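Local atomic coordinates of putative glucarate dehydratase (Pseudomonas fluorescens, PDB entry 4IT1), a protein that probably dehydrates D-glucarate to 5-dehydro-4-deoxy-D-glucarate, as a magnesium-dependent member of the mandelate racemase/muconate lactonizing enzyme family. Residues F166-F172 with F209-K215; Q310-H316 with L337-S343; T325-A329 with V357-N363. All coordinates share one frame; numbering follows the deposited sequence.

Interaction 1 (F166-F172 with F209-K215); sequences FSAYLFF and FKSIKLK
Backbone hydrogen bonds pair A168 to L170 with I212 to L214 as parallel strands. A168 N reaches S211 O at 3.0 Å, A168 O accepts from K213 N, L170 N meets K213 O, and K215 N binds L170 O at 2.7 Å, almost straight at 176°.

Lysine stems over rings make the second group. K213 CG lies 4.0 Å from the centroid of the Y169 ring, over its face, and K215 CB sits over the F171 ring in the same CH-pi manner. Bends at chi2 and chi3 (99° and -70°) swing the K215 chain round so that NZ hydrogen-bonds Y169 OH at 3.2 Å. K215, the predicted proton acceptor, also makes weak hydrogen bonds to D243, a magnesium ligand, and to a bound tartrate. K213 NZ forms a salt bridge with D369, while a water joins it to S167 OG.

The apolar contacts include L170 CD1 on I212 CG2 at 3.6 Å and F209 CD2 on A168 CB. Of a different kind is the carbonyl S167 O, which stands over the centre of the F209 ring, 3.5 Å above its plane.

Helix 193-207 packs on A168 and L170, helix 221-234 covers L170 and F172, and strand 240-243 continues the sheet beyond I212.

Interaction 2 (Q310-H316 with L337-S343); sequences QIVLADH and LGVSMHS
Strands 311-314 and 338-341 run parallel, their axes 4.5 Å apart at closest approach, linked by a ladder in which G338 N bonds Q310 O, V312 N bonds G338 O, S340 N bonds V312 O and A314 N bonds S340 O. The bond from A314 N to S340 O is short at 2.8 Å but bent, with 136° at the hydrogen.

Side chains alternate between the two faces of the pair. On one, L313 CD2 rests against S340 CB at 3.9 Å, while S340 OG turns to the carbonyl of Y366. On the other, the thioether SD of M341 lies 3.8 Å from A314 CB; at the strand start, V312 CG2 meets L337 CD1 at 4.0 Å.

These are neighbouring strands of the family's C-terminal beta/alpha barrel, joined by a beta-alpha-beta crossover through helix 322-334, and their C-terminal ends lead into the active site. There H342, a predicted proton acceptor, gives its ND1 hydrogen to D315 OD2 at 2.7 Å. The oxygen lies in the imidazole plane, but the histidine approaches it on the anti side, 33° out of the carboxylate plane, with the two flat groups 49° apart. CG of both residues is anti to the backbone N, which lets the side chains cross there. The other oxygen, D315 OD1, binds H317 ND1, so the carboxylate is gripped at both ends and would tend to fix the rotation of the H342 ring. D315 also stands at the N-cap of the following helix, its side chain capping a backbone N there.

One water bridges H342 O, 2.7 Å away, to N and ND1 of H316, and S343 OG donates to the same H342 carbonyl.

Interaction 3 (T325-A329 with V357-N363); sequences TQTLA and VAAAVPN
Residues 325-329 form a piece of helix 322-334, whereas 357-363 carry the end of helix 348-360 into the loop that follows; the CA atoms come closest at Q326 and V361, 6.6 Å apart, and at A329 and N363, 6.9 Å. The two are successive outer helices of the C-terminal beta/alpha barrel, flanking strand 338-341.

Near the start of both segments, V357 CG2, anti to the backbone N, reaches Q326 CG at 3.8 Å and T325 CG2 at 4.0 Å; the T325 and V357 side chains cross at about a right angle. The T325 hydroxyl hydrogen-bonds G321 O within its own helix. Further along, A329 CB is met by V361 CG1 at 4.0 Å and by N363 OD1 at 3.8 Å.

The polar link across the contact comes from N363. With chi1 at 64°, its CG sits between the backbone N and carbonyl carbon, and N363 ND2 donates to A329 O at 2.9 Å. The hydrogen bond is nearly straight at the hydrogen (163°), yet the amide approaches from above the carbonyl plane, 46° out of it. R161 meanwhile hydrogen-bonds V361 O, and N96 of the second subunit binds A360 O, so the helix end also lies beside the dimer interface.

Methyl and methylene packing thus joins helix 322-334 to the end of helix 348-360 and its loop, while one directional amide bond ties N363 to a helix carbonyl.

How the interactions relate
Interactions 1 and 2 belong to the same barrel sheet and lie about 16 Å apart, centre to centre; they meet where K213 NZ packs against L313 CD1 at 3.7 Å. Each brings a predicted proton acceptor, K215 or H342, toward the magnesium site made by D243, E268 and N291. Interaction 3 sits one layer out, its centre about 10 Å from that of interaction 2. There T325 CG2 touches M341 SD at 3.4 Å, placing the helices behind the strand that leads to H342. Along the chain, interaction 1 closes first; the segments of interactions 2 and 3 then alternate, through strand 311-314, helix 322-334, strand 338-341 and helix 348-360.

Interaction 1 (F166-F172 with F209-K215)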
loop_
_atom_site.group_PDB
_atom_site.type_symbol
_atom_site.label_atom_id
_atom_site.label_comp_id
_atom_site.label_asym_id
_atom_site.label_seq_id
_atom_site.Cartn_x
_atom_site.Cartn_y
_atom_site.Cartn_z
ATOM N N PHE A 166 1.399 -22.455 -8.222
ATOM C CA PHE A 166 0.653 -22.116 -9.428
ATOM C C PHE A 166 -0.244 -23.268 -9.798
ATOM O O PHE A 166 0.007 -24.406 -9.402
ATOM C CB PHE A 166 1.595 -21.835 -10.596
ATOM C CG PHE A 166 2.161 -20.449 -10.602
ATOM C CD1 PHE A 166 1.496 -19.416 -11.255
ATOM C CD2 PHE A 166 3.367 -20.173 -9.966
ATOM C CE1 PHE A 166 2.025 -18.135 -11.275
ATOM C CE2 PHE A 166 3.899 -18.890 -9.978
ATOM C CZ PHE A 166 3.224 -17.869 -10.633
ATOM N N SER A 167 -1.288 -22.977 -10.566
ATOM C CA SER A 167 -2.178 -24.026 -11.036
ATOM C C SER A 167 -1.871 -24.377 -12.480
ATOM O O SER A 167 -1.096 -23.689 -13.162
ATOM C CB SER A 167 -3.650 -23.622 -10.871
ATOM O OG SER A 167 -3.921 -22.389 -11.509
ATOM N N ALA A 168 -2.461 -25.474 -12.930
ATOM C CA ALA A 168 -2.431 -25.832 -14.334
ATOM C C ALA A 168 -3.617 -25.138 -14.988
ATOM O O ALA A 168 -4.767 -25.396 -14.607
ATOM C CB ALA A 168 -2.544 -27.340 -14.490
ATOM N N TYR A 169 -3.340 -24.243 -15.939
ATOM C CA TYR A 169 -4.407 -23.541 -16.667
ATOM C C TYR A 169 -4.825 -24.316 -17.921
ATOM O O TYR A 169 -4.142 -24.274 -18.945
ATOM C CB TYR A 169 -4.006 -22.095 -17.015
ATOM C CG TYR A 169 -5.145 -21.087 -16.807
ATOM C CD1 TYR A 169 -6.457 -21.379 -17.213
ATOM C CD2 TYR A 169 -4.910 -19.852 -16.194
ATOM C CE1 TYR A 169 -7.491 -20.481 -17.006
ATOM C CE2 TYR A 169 -5.946 -18.942 -15.991
ATOM C CZ TYR A 169 -7.232 -19.264 -16.403
ATOM O OH TYR A 169 -8.268 -18.375 -16.210
ATOM N N LEU A 170 -5.950 -25.023 -17.816
ATOM C CA LEU A 170 -6.475 -25.862 -18.887
ATOM C C LEU A 170 -7.423 -25.125 -19.836
ATOM O O LEU A 170 -8.271 -24.333 -19.401
ATOM C CB LEU A 170 -7.246 -27.045 -18.302
ATOM C CG LEU A 170 -6.622 -27.989 -17.278
ATOM C CD1 LEU A 170 -7.561 -29.174 -17.077
ATOM C CD2 LEU A 170 -5.243 -28.444 -17.723
ATOM N N PHE A 171 -7.303 -25.447 -21.124
ATOM C CA PHE A 171 -8.125 -24.869 -22.182
ATOM C C PHE A 171 -8.712 -25.957 -23.056
ATOM O O PHE A 171 -8.072 -26.983 -23.293
ATOM C CB PHE A 171 -7.272 -23.992 -23.091
ATOM C CG PHE A 171 -6.885 -22.684 -22.487
ATOM C CD1 PHE A 171 -5.776 -22.586 -21.656
ATOM C CD2 PHE A 171 -7.615 -21.533 -22.772
ATOM C CE1 PHE A 171 -5.405 -21.368 -21.106
ATOM C CE2 PHE A 171 -7.248 -20.309 -22.228
ATOM C CZ PHE A 171 -6.143 -20.226 -21.390
ATOM N N PHE A 172 -9.920 -25.727 -23.553
ATOM C CA PHE A 172 -10.374 -26.443 -24.730
ATOM C C PHE A 172 -9.638 -25.841 -25.926
ATOM O O PHE A 172 -9.303 -24.650 -25.923
ATOM C CB PHE A 172 -11.883 -26.343 -24.888
ATOM C CG PHE A 172 -12.645 -26.954 -23.747
ATOM C CD1 PHE A 172 -12.884 -28.324 -23.707
ATOM C CD2 PHE A 172 -13.113 -26.166 -22.701
ATOM C CE1 PHE A 172 -13.585 -28.900 -22.651
ATOM C CE2 PHE A 172 -13.820 -26.734 -21.646
ATOM C CZ PHE A 172 -14.055 -28.103 -21.619
ATOM N N PHE A 209 1.985 -29.264 -10.837
ATOM C CA PHE A 209 0.944 -28.374 -10.319
ATOM C C PHE A 209 0.026 -29.122 -9.347
ATOM O O PHE A 209 -0.364 -30.272 -9.601
ATOM C CB PHE A 209 0.107 -27.772 -11.467
ATOM C CG PHE A 209 0.874 -26.845 -12.388
ATOM C CD1 PHE A 209 1.552 -25.742 -11.889
ATOM C CD2 PHE A 209 0.886 -27.063 -13.764
ATOM C CE1 PHE A 209 2.251 -24.889 -12.736
ATOM C CE2 PHE A 209 1.571 -26.206 -14.623
ATOM C CZ PHE A 209 2.257 -25.119 -14.106
ATOM N N LYS A 210 -0.322 -28.463 -8.241
ATOM C CA LYS A 210 -1.154 -29.084 -7.201
ATOM C C LYS A 210 -2.614 -28.624 -7.226
ATOM O O LYS A 210 -3.421 -29.061 -6.407
ATOM C CB LYS A 210 -0.530 -28.885 -5.815
ATOM C CG LYS A 210 0.704 -29.747 -5.581
ATOM C CD LYS A 210 1.395 -29.430 -4.263
ATOM C CE LYS A 210 2.680 -30.230 -4.125
ATOM N NZ LYS A 210 3.374 -29.955 -2.837
ATOM N N SER A 211 -2.946 -27.758 -8.184
ATOM C CA SER A 211 -4.319 -27.279 -8.378
ATOM C C SER A 211 -4.628 -27.067 -9.858
ATOM O O SER A 211 -3.718 -26.909 -10.672
ATOM C CB SER A 211 -4.552 -25.990 -7.595
ATOM O OG SER A 211 -3.509 -25.068 -7.833
ATOM N N ILE A 212 -5.915 -27.068 -10.204
ATOM C CA ILE A 212 -6.333 -26.953 -11.605
ATOM C C ILE A 212 -7.384 -25.851 -11.858
ATOM O O ILE A 212 -8.411 -25.772 -11.158
ATOM C CB ILE A 212 -6.862 -28.302 -12.149
ATOM C CG1 ILE A 212 -5.835 -29.426 -11.941
ATOM C CG2 ILE A 212 -7.191 -28.180 -13.627
ATOM C CD1 ILE A 212 -6.411 -30.827 -12.056
ATOM N N LYS A 213 -7.119 -25.014 -12.863
ATOM C CA LYS A 213 -8.116 -24.053 -13.370
ATOM C C LYS A 213 -8.481 -24.310 -14.831
ATOM O O LYS A 213 -7.611 -24.274 -15.713
ATOM C CB LYS A 213 -7.633 -22.604 -13.217
ATOM C CG LYS A 213 -8.633 -21.574 -13.758
ATOM C CD LYS A 213 -8.330 -20.170 -13.276
ATOM C CE LYS A 213 -8.800 -19.942 -11.846
ATOM N NZ LYS A 213 -8.030 -18.814 -11.240
ATOM N N LEU A 214 -9.766 -24.546 -15.086
ATOM C CA LEU A 214 -10.261 -24.693 -16.456
ATOM C C LEU A 214 -10.838 -23.389 -17.047
ATOM O O LEU A 214 -11.703 -22.747 -16.436
ATOM C CB LEU A 214 -11.312 -25.803 -16.521
ATOM C CG LEU A 214 -11.977 -26.016 -17.879
ATOM C CD1 LEU A 214 -11.054 -26.760 -18.834
ATOM C CD2 LEU A 214 -13.301 -26.745 -17.719
ATOM N N LYS A 215 -10.362 -23.016 -18.236
ATOM C CA LYS A 215 -10.952 -21.914 -18.998
ATOM C C LYS A 215 -12.292 -22.340 -19.585
ATOM O O LYS A 215 -12.343 -23.165 -20.499
ATOM C CB LYS A 215 -10.020 -21.448 -20.115
ATOM C CG LYS A 215 -10.599 -20.318 -20.967
ATOM C CD LYS A 215 -10.075 -18.943 -20.557
ATOM C CE LYS A 215 -10.597 -18.487 -19.203
ATOM N NZ LYS A 215 -9.910 -17.250 -18.736
HETATM O O HOH W 1 -5.526 -20.566 -10.111
HETATM O O HOH W 2 -7.950 -16.941 -13.912
HETATM O O HOH W 3 -11.385 -23.470 -23.207
#

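Interaction 2 (Q310-H316 with L337-S343)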
loop_
_atom_site.group_PDB
_atom_site.type_symbol
_atom_site.label_atom_id
_atom_site.label_comp_id
_atom_site.label_asym_id
_atom_site.label_seq_id
_atom_site.Cartn_x
_atom_site.Cartn_y
_atom_site.Cartn_z
ATOM N N GLN A 310 -15.688 -12.359 -3.484
ATOM C CA GLN A 310 -15.047 -12.781 -2.249
ATOM C C GLN A 310 -13.545 -12.927 -2.442
ATOM O O GLN A 310 -12.805 -13.019 -1.471
ATOM C CB GLN A 310 -15.658 -14.095 -1.773
ATOM C CG GLN A 310 -17.112 -13.968 -1.336
ATOM C CD GLN A 310 -18.063 -13.699 -2.496
ATOM O OE1 GLN A 310 -18.100 -14.455 -3.471
ATOM N NE2 GLN A 310 -18.836 -12.615 -2.395
ATOM N N ILE A 311 -13.106 -12.934 -3.705
ATOM C CA ILE A 311 -11.706 -13.160 -4.049
ATOM C C ILE A 311 -11.306 -12.302 -5.247
ATOM O O ILE A 311 -11.966 -12.328 -6.286
ATOM C CB ILE A 311 -11.424 -14.646 -4.401
ATOM C CG1 ILE A 311 -11.717 -15.575 -3.214
ATOM C CG2 ILE A 311 -9.984 -14.810 -4.864
ATOM C CD1 ILE A 311 -12.265 -16.938 -3.606
ATOM N N VAL A 312 -10.215 -11.560 -5.100
ATOM C CA VAL A 312 -9.679 -10.757 -6.183
ATOM C C VAL A 312 -8.418 -11.404 -6.749
ATOM O O VAL A 312 -7.454 -11.651 -6.019
ATOM C CB VAL A 312 -9.361 -9.315 -5.729
ATOM C CG1 VAL A 312 -8.791 -8.508 -6.889
ATOM C CG2 VAL A 312 -10.613 -8.640 -5.183
ATOM N N LEU A 313 -8.440 -11.687 -8.048
ATOM C CA LEU A 313 -7.231 -12.109 -8.744
ATOM C C LEU A 313 -6.489 -10.888 -9.274
ATOM O O LEU A 313 -6.865 -10.316 -10.297
ATOM C CB LEU A 313 -7.556 -13.092 -9.873
ATOM C CG LEU A 313 -8.464 -14.281 -9.531
ATOM C CD1 LEU A 313 -8.604 -15.176 -10.745
ATOM C CD2 LEU A 313 -7.962 -15.091 -8.339
ATOM N N ALA A 314 -5.454 -10.477 -8.551
ATOM C CA ALA A 314 -4.591 -9.379 -8.969
ATOM C C ALA A 314 -3.732 -9.761 -10.179
ATOM O O ALA A 314 -3.605 -10.940 -10.518
ATOM C CB ALA A 314 -3.713 -8.929 -7.809
ATOM N N ASP A 315 -3.152 -8.747 -10.814
ATOM C CA ASP A 315 -2.352 -8.883 -12.034
ATOM C C ASP A 315 -1.578 -7.584 -12.120
ATOM O O ASP A 315 -2.165 -6.522 -12.351
ATOM C CB ASP A 315 -3.258 -9.050 -13.256
ATOM C CG ASP A 315 -2.491 -9.337 -14.542
ATOM O OD1 ASP A 315 -1.401 -8.761 -14.750
ATOM O OD2 ASP A 315 -3.004 -10.139 -15.359
ATOM N N HIS A 316 -0.266 -7.658 -11.899
ATOM C CA HIS A 316 0.531 -6.453 -11.711
ATOM C C HIS A 316 0.585 -5.610 -12.983
ATOM O O HIS A 316 0.885 -4.413 -12.928
ATOM C CB HIS A 316 1.947 -6.803 -11.239
ATOM C CG HIS A 316 2.808 -7.424 -12.297
ATOM N ND1 HIS A 316 2.789 -8.776 -12.574
ATOM C CD2 HIS A 316 3.713 -6.878 -13.145
ATOM C CE1 HIS A 316 3.650 -9.037 -13.543
ATOM N NE2 HIS A 316 4.222 -7.901 -13.908
ATOM N N LEU A 337 -11.234 -10.094 1.859
ATOM C CA LEU A 337 -11.286 -10.751 0.551
ATOM C C LEU A 337 -10.032 -11.588 0.354
ATOM O O LEU A 337 -8.948 -11.189 0.782
ATOM C CB LEU A 337 -11.393 -9.711 -0.579
ATOM C CG LEU A 337 -12.480 -8.627 -0.519
ATOM C CD1 LEU A 337 -12.365 -7.702 -1.721
ATOM C CD2 LEU A 337 -13.892 -9.205 -0.425
ATOM N N GLY A 338 -10.174 -12.739 -0.296
ATOM C CA GLY A 338 -9.009 -13.537 -0.687
ATOM C C GLY A 338 -8.250 -12.860 -1.821
ATOM O O GLY A 338 -8.850 -12.155 -2.632
ATOM N N VAL A 339 -6.931 -13.051 -1.865
ATOM C CA VAL A 339 -6.116 -12.559 -2.980
ATOM C C VAL A 339 -5.288 -13.672 -3.592
ATOM O O VAL A 339 -4.829 -14.577 -2.892
ATOM C CB VAL A 339 -5.099 -11.477 -2.583
ATOM C CG1 VAL A 339 -5.108 -10.358 -3.617
ATOM C CG2 VAL A 339 -5.361 -10.951 -1.188
ATOM N N SER A 340 -5.094 -13.578 -4.903
ATOM C CA SER A 340 -4.172 -14.423 -5.639
ATOM C C SER A 340 -3.689 -13.609 -6.829
ATOM O O SER A 340 -4.238 -12.553 -7.126
ATOM C CB SER A 340 -4.864 -15.705 -6.089
ATOM O OG SER A 340 -3.936 -16.610 -6.657
ATOM N N MET A 341 -2.653 -14.085 -7.502
ATOM C CA MET A 341 -2.044 -13.320 -8.577
ATOM C C MET A 341 -2.339 -14.003 -9.911
ATOM O O MET A 341 -2.707 -15.179 -9.943
ATOM C CB MET A 341 -0.542 -13.211 -8.336
ATOM C CG MET A 341 0.037 -11.833 -8.567
ATOM S SD MET A 341 -0.381 -10.672 -7.260
ATOM C CE MET A 341 -0.017 -11.631 -5.789
ATOM N N HIS A 342 -2.193 -13.260 -11.006
ATOM C CA HIS A 342 -2.546 -13.766 -12.333
ATOM C C HIS A 342 -1.692 -13.093 -13.401
ATOM O O HIS A 342 -1.238 -11.960 -13.220
ATOM C CB HIS A 342 -4.044 -13.541 -12.618
ATOM C CG HIS A 342 -4.408 -13.612 -14.074
ATOM N ND1 HIS A 342 -4.110 -12.604 -14.965
ATOM C CD2 HIS A 342 -5.041 -14.570 -14.791
ATOM C CE1 HIS A 342 -4.536 -12.941 -16.170
ATOM N NE2 HIS A 342 -5.104 -14.130 -16.092
ATOM N N SER A 343 -1.456 -13.816 -14.495
ATOM C CA SER A 343 -0.855 -13.258 -15.717
ATOM C C SER A 343 -1.171 -14.169 -16.887
ATOM O O SER A 343 -1.149 -15.398 -16.753
ATOM C CB SER A 343 0.651 -13.070 -15.581
ATOM O OG SER A 343 0.944 -12.097 -14.591
HETATM O O HOH W 4 0.754 -10.483 -12.059
#

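Interaction 3 (T325-A329 with V357-N363)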
loop_
_atom_site.group_PDB
_atom_site.type_symbol
_atom_site.label_atom_id
_atom_site.label_comp_id
_atom_site.label_asym_id
_atom_site.label_seq_id
_atom_site.Cartn_x
_atom_site.Cartn_y
_atom_site.Cartn_z
ATOM N N THR A 325 0.068 -3.519 -6.415
ATOM C CA THR A 325 -0.411 -4.871 -6.128
ATOM C C THR A 325 -0.349 -5.220 -4.621
ATOM O O THR A 325 -1.217 -5.940 -4.106
ATOM C CB THR A 325 0.366 -5.906 -6.962
ATOM O OG1 THR A 325 0.113 -5.677 -8.354
ATOM C CG2 THR A 325 -0.063 -7.306 -6.633
ATOM N N GLN A 326 0.663 -4.696 -3.929
ATOM C CA GLN A 326 0.812 -4.906 -2.491
ATOM C C GLN A 326 -0.270 -4.127 -1.758
ATOM O O GLN A 326 -0.916 -4.645 -0.838
ATOM C CB GLN A 326 2.190 -4.446 -2.006
ATOM C CG GLN A 326 3.365 -5.215 -2.577
ATOM C CD GLN A 326 4.669 -4.834 -1.908
ATOM O OE1 GLN A 326 4.980 -5.306 -0.815
ATOM N NE2 GLN A 326 5.435 -3.975 -2.559
ATOM N N THR A 327 -0.466 -2.880 -2.180
ATOM C CA THR A 327 -1.582 -2.072 -1.694
ATOM C C THR A 327 -2.888 -2.831 -1.863
ATOM O O THR A 327 -3.650 -2.957 -0.906
ATOM C CB THR A 327 -1.662 -0.718 -2.404
ATOM O OG1 THR A 327 -0.400 -0.066 -2.280
ATOM C CG2 THR A 327 -2.727 0.159 -1.755
ATOM N N LEU A 328 -3.129 -3.361 -3.062
ATOM C CA LEU A 328 -4.328 -4.156 -3.276
ATOM C C LEU A 328 -4.421 -5.331 -2.293
ATOM O O LEU A 328 -5.478 -5.551 -1.698
ATOM C CB LEU A 328 -4.459 -4.649 -4.728
ATOM C CG LEU A 328 -5.673 -5.568 -4.978
ATOM C CD1 LEU A 328 -7.027 -4.894 -4.699
ATOM C CD2 LEU A 328 -5.634 -6.159 -6.371
ATOM N N ALA A 329 -3.335 -6.091 -2.134
ATOM C CA ALA A 329 -3.355 -7.260 -1.237
ATOM C C ALA A 329 -3.756 -6.849 0.184
ATOM O O ALA A 329 -4.584 -7.501 0.822
ATOM C CB ALA A 329 -2.011 -7.976 -1.239
ATOM N N VAL A 357 6.367 -10.332 -6.303
ATOM C CA VAL A 357 5.376 -9.578 -5.526
ATOM C C VAL A 357 4.491 -10.566 -4.783
ATOM O O VAL A 357 4.159 -10.352 -3.625
ATOM C CB VAL A 357 4.562 -8.549 -6.368
ATOM C CG1 VAL A 357 3.665 -9.232 -7.384
ATOM C CG2 VAL A 357 3.748 -7.636 -5.467
ATOM N N ALA A 358 4.152 -11.665 -5.450
ATOM C CA ALA A 358 3.451 -12.773 -4.819
ATOM C C ALA A 358 4.196 -13.291 -3.579
ATOM O O ALA A 358 3.576 -13.805 -2.642
ATOM C CB ALA A 358 3.250 -13.895 -5.823
ATOM N N ALA A 359 5.522 -13.139 -3.588
ATOM C CA ALA A 359 6.384 -13.660 -2.535
ATOM C C ALA A 359 6.461 -12.712 -1.353
ATOM O O ALA A 359 6.719 -13.143 -0.231
ATOM C CB ALA A 359 7.780 -13.950 -3.076
ATOM N N ALA A 360 6.237 -11.424 -1.605
ATOM C CA ALA A 360 6.287 -10.424 -0.537
ATOM C C ALA A 360 4.954 -10.200 0.177
ATOM O O ALA A 360 4.892 -9.427 1.145
ATOM C CB ALA A 360 6.847 -9.107 -1.054
ATOM N N VAL A 361 3.891 -10.856 -0.289
ATOM C CA VAL A 361 2.577 -10.634 0.319
ATOM C C VAL A 361 2.210 -11.737 1.307
ATOM O O VAL A 361 2.220 -12.926 0.957
ATOM C CB VAL A 361 1.436 -10.319 -0.702
ATOM C CG1 VAL A 361 1.809 -9.118 -1.569
ATOM C CG2 VAL A 361 1.077 -11.521 -1.560
ATOM N N PRO A 362 1.902 -11.335 2.553
ATOM C CA PRO A 362 1.597 -12.271 3.633
ATOM C C PRO A 362 0.338 -13.041 3.310
ATOM O O PRO A 362 0.286 -14.256 3.513
ATOM C CB PRO A 362 1.354 -11.355 4.839
ATOM C CG PRO A 362 2.008 -10.061 4.491
ATOM C CD PRO A 362 1.839 -9.935 3.007
ATOM N N ASN A 363 -0.661 -12.332 2.784
ATOM C CA ASN A 363 -1.966 -12.922 2.513
ATOM C C ASN A 363 -2.147 -13.428 1.078
ATOM O O ASN A 363 -2.977 -12.929 0.328
ATOM C CB ASN A 363 -3.099 -11.981 2.956
ATOM C CG ASN A 363 -3.124 -10.670 2.187
ATOM O OD1 ASN A 363 -2.089 -10.038 1.957
ATOM N ND2 ASN A 363 -4.325 -10.249 1.792
#